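Local coordinates for clostripain-related protein (Bacteroides thetaiotaomicron, PDB 6N9J) that is a secreted cysteine protease of the clostripain (C11) family that probably cleaves peptide bonds in the gut environment, at residues A[178-183]-A[208-213]. Numbering follows the deposited sequence.
Sequences YFIGSP and VSIAEN
Ile180, Ile210 and Ala211 form a small, wholly apolar packing contact in which one face of strand 178-181 meets a helix, 206-221, lying against the central sheet of the protease. No hydrogen bond crosses the interface. Both branches of Ile180 touch the helix. With chi1 at -51°, CG2 lies roughly anti to the backbone N and sits 4.3 Å from CB of Ala211 and 4.4 Å from CG2 of Ile210. A chi2 of 98° carries CD1 back along the strand toward Tyr178, where it meets CD1 of Ile210 end to end at 4.4 Å, a second point of contact. Beta-branched isoleucine suits an inner strand, since its two branches spread over the sheet face and fill the layer beneath the helix.

Such layering belongs to the caspase-like alpha/beta/alpha fold of clan CD, in which helices flank a largely parallel core sheet. Here strand 178-181 runs parallel to 155-159 on one side and antiparallel to 239-244 on the other, and Ile180 also touches Leu157, Ile240 and Val242 of these neighbours. Alanine fits where the helix comes close, its CA standing 6.8 Å from that of Ile180; its methyl reaches Val242 as well. Ile210, longer, spans from Ile180 to Phe155 and to Leu200 of helix 193-200, tying that helix into the same hydrophobic layer.

Polar groups keep to other sides of the helix. Asn213 turns its amide back one turn, where ND2 donates a nearly straight bond (176°) to Ser209 O at 2.7 Å. That carbonyl also accepts the routine helical bond from Asn213 N, the two donors arriving from opposite faces of its plane. Glu212, on the exposed side, reaches the indole NH of Trp317 through OE2.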
loop_
_atom_site.group_PDB
_atom_site.type_symbol
_atom_site.label_atom_id
_atom_site.label_comp_id
_atom_site.label_asym_id
_atom_site.label_seq_id
_atom_site.Cartn_x
_atom_site.Cartn_y
_atom_site.Cartn_z
ATOM N N TYR A 178 5.427 9.772 -3.358
ATOM C CA TYR A 178 4.693 9.524 -2.115
ATOM C C TYR A 178 4.116 8.122 -2.090
ATOM O O TYR A 178 3.706 7.591 -3.124
ATOM C CB TYR A 178 3.565 10.549 -1.933
ATOM C CG TYR A 178 4.053 11.981 -1.889
ATOM C CD1 TYR A 178 4.418 12.564 -0.684
ATOM C CD2 TYR A 178 4.159 12.746 -3.054
ATOM C CE1 TYR A 178 4.881 13.871 -0.630
ATOM C CE2 TYR A 178 4.622 14.059 -3.013
ATOM C CZ TYR A 178 4.992 14.612 -1.788
ATOM O OH TYR A 178 5.449 15.911 -1.702
ATOM N N PHE A 179 4.075 7.538 -0.896
ATOM C CA PHE A 179 3.519 6.208 -0.690
ATOM C C PHE A 179 2.390 6.279 0.326
ATOM O O PHE A 179 2.586 6.762 1.434
ATOM C CB PHE A 179 4.598 5.227 -0.202
ATOM C CG PHE A 179 5.596 4.850 -1.254
ATOM C CD1 PHE A 179 6.708 5.647 -1.492
ATOM C CD2 PHE A 179 5.424 3.697 -2.007
ATOM C CE1 PHE A 179 7.631 5.306 -2.462
ATOM C CE2 PHE A 179 6.340 3.347 -2.984
ATOM C CZ PHE A 179 7.443 4.155 -3.214
ATOM N N ILE A 180 1.217 5.779 -0.044
ATOM C CA ILE A 180 0.079 5.772 0.860
ATOM C C ILE A 180 -0.279 4.331 1.197
ATOM O O ILE A 180 -0.519 3.512 0.304
ATOM C CB ILE A 180 -1.161 6.506 0.261
ATOM C CG1 ILE A 180 -0.792 7.900 -0.254
ATOM C CG2 ILE A 180 -2.274 6.628 1.280
ATOM C CD1 ILE A 180 -0.541 7.937 -1.763
ATOM N N GLY A 181 -0.313 4.015 2.489
ATOM C CA GLY A 181 -0.665 2.674 2.919
ATOM C C GLY A 181 -0.900 2.504 4.410
ATOM O O GLY A 181 -0.892 3.476 5.153
ATOM N N SER A 182 -1.130 1.260 4.832
ATOM C CA SER A 182 -1.251 0.912 6.253
ATOM C C SER A 182 -0.079 0.047 6.654
ATOM O O SER A 182 0.351 -0.792 5.869
ATOM C CB SER A 182 -2.554 0.162 6.537
ATOM O OG SER A 182 -2.654 -0.164 7.915
ATOM N N PRO A 183 0.458 0.249 7.869
ATOM C CA PRO A 183 1.495 -0.682 8.339
ATOM C C PRO A 183 0.896 -1.979 8.878
ATOM O O PRO A 183 1.612 -2.990 9.065
ATOM C CB PRO A 183 2.204 0.103 9.441
ATOM C CG PRO A 183 1.189 1.114 9.915
ATOM C CD PRO A 183 0.245 1.387 8.786
ATOM N N VAL A 208 -2.021 13.242 0.357
ATOM C CA VAL A 208 -2.722 13.657 1.563
ATOM C C VAL A 208 -4.231 13.557 1.350
ATOM O O VAL A 208 -4.949 13.045 2.210
ATOM C CB VAL A 208 -2.334 15.102 1.976
ATOM C CG1 VAL A 208 -3.192 15.581 3.138
ATOM C CG2 VAL A 208 -0.862 15.166 2.350
ATOM N N SER A 209 -4.703 14.051 0.201
ATOM C CA SER A 209 -6.125 13.978 -0.140
ATOM C C SER A 209 -6.642 12.546 -0.125
ATOM O O SER A 209 -7.741 12.278 0.368
ATOM C CB SER A 209 -6.402 14.587 -1.521
ATOM O OG SER A 209 -5.982 15.935 -1.576
ATOM N N ILE A 210 -5.859 11.637 -0.701
ATOM C CA ILE A 210 -6.245 10.231 -0.767
ATOM C C ILE A 210 -6.359 9.677 0.650
ATOM O O ILE A 210 -7.350 9.016 0.992
ATOM C CB ILE A 210 -5.235 9.406 -1.610
ATOM C CG1 ILE A 210 -5.340 9.794 -3.089
ATOM C CG2 ILE A 210 -5.465 7.877 -1.421
ATOM C CD1 ILE A 210 -4.129 9.389 -3.954
ATOM N N ALA A 211 -5.364 9.996 1.482
ATOM C CA ALA A 211 -5.294 9.508 2.861
ATOM C C ALA A 211 -6.469 9.988 3.702
ATOM O O ALA A 211 -7.121 9.201 4.381
ATOM C CB ALA A 211 -4.001 9.944 3.496
ATOM N N GLU A 212 -6.727 11.293 3.649
ATOM C CA GLU A 212 -7.804 11.894 4.421
ATOM C C GLU A 212 -9.142 11.291 4.050
ATOM O O GLU A 212 -9.960 11.019 4.919
ATOM C CB GLU A 212 -7.838 13.418 4.212
ATOM C CG GLU A 212 -6.752 14.197 4.975
ATOM C CD GLU A 212 -7.115 14.491 6.433
ATOM O OE1 GLU A 212 -8.269 14.251 6.841
ATOM O OE2 GLU A 212 -6.232 14.985 7.177
ATOM N N ASN A 213 -9.369 11.089 2.752
ATOM C CA ASN A 213 -10.650 10.578 2.287
ATOM C C ASN A 213 -10.776 9.088 2.589
ATOM O O ASN A 213 -11.840 8.613 2.983
ATOM C CB ASN A 213 -10.840 10.853 0.784
ATOM C CG ASN A 213 -11.266 12.286 0.504
ATOM O OD1 ASN A 213 -12.450 12.605 0.513
ATOM N ND2 ASN A 213 -10.298 13.157 0.269
#